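Local coordinates for uncharacterized protein (Bdellovibrio bacteriovorus, PDB 3TM8) that is an unconventional HD-GYP protein with a two-iron centre, probably related in function to the cyclic-di-GMP phosphodiesterases, at residues R27-R32 / N119-F124. Numbering follows the deposited sequence. Where two conformers were deposited one is given.
Sequences RVSTLR and NAEEVF. With DMS (dimethyl sulfoxide), chain G.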
loop_
_atom_site.group_PDB
_atom_site.type_symbol
_atom_site.label_atom_id
_atom_site.label_comp_id
_atom_site.label_asym_id
_atom_site.label_seq_id
_atom_site.Cartn_x
_atom_site.Cartn_y
_atom_site.Cartn_z
ATOM N N ARG A 27 -7.223 -13.195 -1.143
ATOM C CA ARG A 27 -7.287 -11.749 -1.304
ATOM C C ARG A 27 -7.249 -11.407 -2.782
ATOM O O ARG A 27 -6.442 -11.931 -3.542
ATOM C CB ARG A 27 -6.163 -11.060 -0.533
ATOM C CG ARG A 27 -6.212 -11.389 0.944
ATOM C CD ARG A 27 -5.367 -10.451 1.804
ATOM N NE ARG A 27 -5.383 -10.934 3.174
ATOM C CZ ARG A 27 -4.574 -11.880 3.634
ATOM N NH1 ARG A 27 -3.633 -12.392 2.844
ATOM N NH2 ARG A 27 -4.692 -12.300 4.889
ATOM N N VAL A 28 -8.141 -10.518 -3.195
ATOM C CA VAL A 28 -8.312 -10.253 -4.613
ATOM C C VAL A 28 -7.071 -9.643 -5.264
ATOM O O VAL A 28 -6.858 -9.807 -6.461
ATOM C CB VAL A 28 -9.576 -9.400 -4.858
ATOM C CG1 VAL A 28 -9.666 -8.952 -6.312
ATOM C CG2 VAL A 28 -10.814 -10.202 -4.455
ATOM N N SER A 29 -6.238 -8.964 -4.479
ATOM C CA SER A 29 -5.034 -8.370 -5.054
ATOM C C SER A 29 -4.011 -9.407 -5.521
ATOM O O SER A 29 -3.026 -9.043 -6.147
ATOM C CB SER A 29 -4.382 -7.392 -4.082
ATOM O OG SER A 29 -3.908 -8.076 -2.947
ATOM N N THR A 30 -4.243 -10.683 -5.214
ATOM C CA THR A 30 -3.386 -11.759 -5.704
ATOM C C THR A 30 -3.775 -12.261 -7.095
ATOM O O THR A 30 -3.115 -13.149 -7.626
ATOM C CB THR A 30 -3.338 -12.966 -4.734
ATOM O OG1 THR A 30 -4.626 -13.582 -4.650
ATOM C CG2 THR A 30 -2.859 -12.548 -3.349
ATOM N N LEU A 31 -4.858 -11.731 -7.667
ATOM C CA LEU A 31 -5.311 -12.148 -8.997
ATOM C C LEU A 31 -4.877 -11.100 -10.010
ATOM O O LEU A 31 -5.545 -10.080 -10.193
ATOM C CB LEU A 31 -6.832 -12.350 -9.014
ATOM C CG LEU A 31 -7.309 -13.423 -8.031
ATOM C CD1 LEU A 31 -8.838 -13.415 -7.952
ATOM C CD2 LEU A 31 -6.788 -14.815 -8.408
ATOM N N ARG A 32 -3.719 -11.329 -10.626
ATOM C CA ARG A 32 -3.094 -10.320 -11.465
ATOM C C ARG A 32 -2.327 -10.992 -12.586
ATOM O O ARG A 32 -1.947 -12.160 -12.475
ATOM C CB ARG A 32 -2.103 -9.466 -10.651
ATOM C CG ARG A 32 -2.707 -8.640 -9.516
ATOM C CD ARG A 32 -3.515 -7.435 -10.023
ATOM N NE ARG A 32 -4.155 -6.701 -8.923
ATOM C CZ ARG A 32 -3.598 -5.701 -8.241
ATOM N NH1 ARG A 32 -2.397 -5.248 -8.563
ATOM N NH2 ARG A 32 -4.260 -5.127 -7.247
ATOM N N ASN A 119 0.521 -8.830 1.208
ATOM C CA ASN A 119 1.399 -9.016 2.355
ATOM C C ASN A 119 1.013 -8.078 3.496
ATOM O O ASN A 119 1.049 -8.454 4.667
ATOM C CB ASN A 119 2.859 -8.766 1.977
ATOM C CG ASN A 119 3.365 -9.709 0.900
ATOM O OD1 ASN A 119 2.804 -10.785 0.659
ATOM N ND2 ASN A 119 4.442 -9.308 0.242
ATOM N N ALA A 120 0.644 -6.850 3.143
ATOM C CA ALA A 120 0.228 -5.867 4.141
ATOM C C ALA A 120 -1.073 -6.291 4.810
ATOM O O ALA A 120 -1.209 -6.219 6.032
ATOM C CB ALA A 120 0.053 -4.515 3.503
ATOM N N GLU A 121 -2.032 -6.743 4.005
ATOM C CA GLU A 121 -3.314 -7.182 4.537
ATOM C C GLU A 121 -3.121 -8.348 5.497
ATOM O O GLU A 121 -3.776 -8.427 6.532
ATOM C CB GLU A 121 -4.253 -7.578 3.399
ATOM C CG GLU A 121 -4.677 -6.421 2.498
ATOM C CD GLU A 121 -5.658 -6.849 1.419
ATOM O OE1 GLU A 121 -5.216 -7.144 0.283
ATOM O OE2 GLU A 121 -6.870 -6.890 1.711
ATOM N N GLU A 122 -2.222 -9.261 5.149
ATOM C CA GLU A 122 -1.961 -10.411 6.003
ATOM C C GLU A 122 -1.449 -9.956 7.379
ATOM O O GLU A 122 -1.862 -10.479 8.406
ATOM C CB GLU A 122 -0.992 -11.369 5.311
ATOM C CG GLU A 122 -0.368 -12.410 6.207
ATOM C CD GLU A 122 -1.323 -13.475 6.663
ATOM O OE1 GLU A 122 -2.414 -13.614 6.070
ATOM O OE2 GLU A 122 -0.966 -14.188 7.623
ATOM N N VAL A 123 -0.568 -8.959 7.404
ATOM C CA VAL A 123 -0.115 -8.411 8.676
ATOM C C VAL A 123 -1.263 -7.704 9.434
ATOM O O VAL A 123 -1.442 -7.905 10.637
ATOM C CB VAL A 123 1.088 -7.459 8.468
ATOM C CG1 VAL A 123 1.456 -6.758 9.771
ATOM C CG2 VAL A 123 2.295 -8.235 7.895
ATOM N N PHE A 124 -2.058 -6.901 8.732
ATOM C CA PHE A 124 -3.175 -6.214 9.387
ATOM C C PHE A 124 -4.139 -7.221 10.037
ATOM O O PHE A 124 -4.687 -6.969 11.111
ATOM C CB PHE A 124 -3.980 -5.379 8.384
ATOM C CG PHE A 124 -3.267 -4.158 7.849
ATOM C CD1 PHE A 124 -2.061 -3.712 8.378
ATOM C CD2 PHE A 124 -3.835 -3.449 6.800
ATOM C CE1 PHE A 124 -1.448 -2.570 7.865
ATOM C CE2 PHE A 124 -3.228 -2.320 6.286
ATOM C CZ PHE A 124 -2.030 -1.886 6.814
HETATM S S DMS G . -8.255 -5.788 -7.213
HETATM O O DMS G . -6.809 -5.870 -6.165
HETATM C C1 DMS G . -9.264 -4.443 -6.540
HETATM C C2 DMS G . -7.860 -5.089 -8.836
HETATM O O HOH W 1 -2.504 -15.154 3.250
HETATM O O HOH W 2 -7.108 -7.844 -1.724
#
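R27, at the end of strand 23-27, faces E121 on helix 105-125 with CA atoms 8.4 Å apart; beyond it the chain turns through a short 3-10 segment, V28 to T30, while residues 119-124 are regular helix. The R27 carbonyl O accepts both the T30 amide and T30 OG1, the latter at 2.7 Å, which ties the turn to the residue that reaches across. The R27 chain runs extended from CG to NE, and its CD lies 3.5 Å from E121 CB as the two side chains run antiparallel alongside one another. One face of the guanidinium rests on the helix backbone, with E122 CA 3.4 Å above its plane, off-centre. A turn about the CB-CG bond of E122 (chi2 71°) brings OE1 within 2.9 Å of R27 NH2, a salt bridge in which NH2 approaches from the anti side, 22° out of the carboxylate plane. One water joins R27 NH1 to E122 OE1; a second accepts from S29 N and lies 2.8 Å from E121 OE1, probably bonded to it. E125 forms another salt bridge to R27 NH2, and S132 holds E122 OE2. The E121 side chain lies about 11 Å from those of iron ligands H170 and D204. Beside S29-G114 and R32-D110 bonds, R27 thus fastens helix 105-125 to the N-terminal strand region; E122 and E125 probably share its charge and restrain guanidinium rotation.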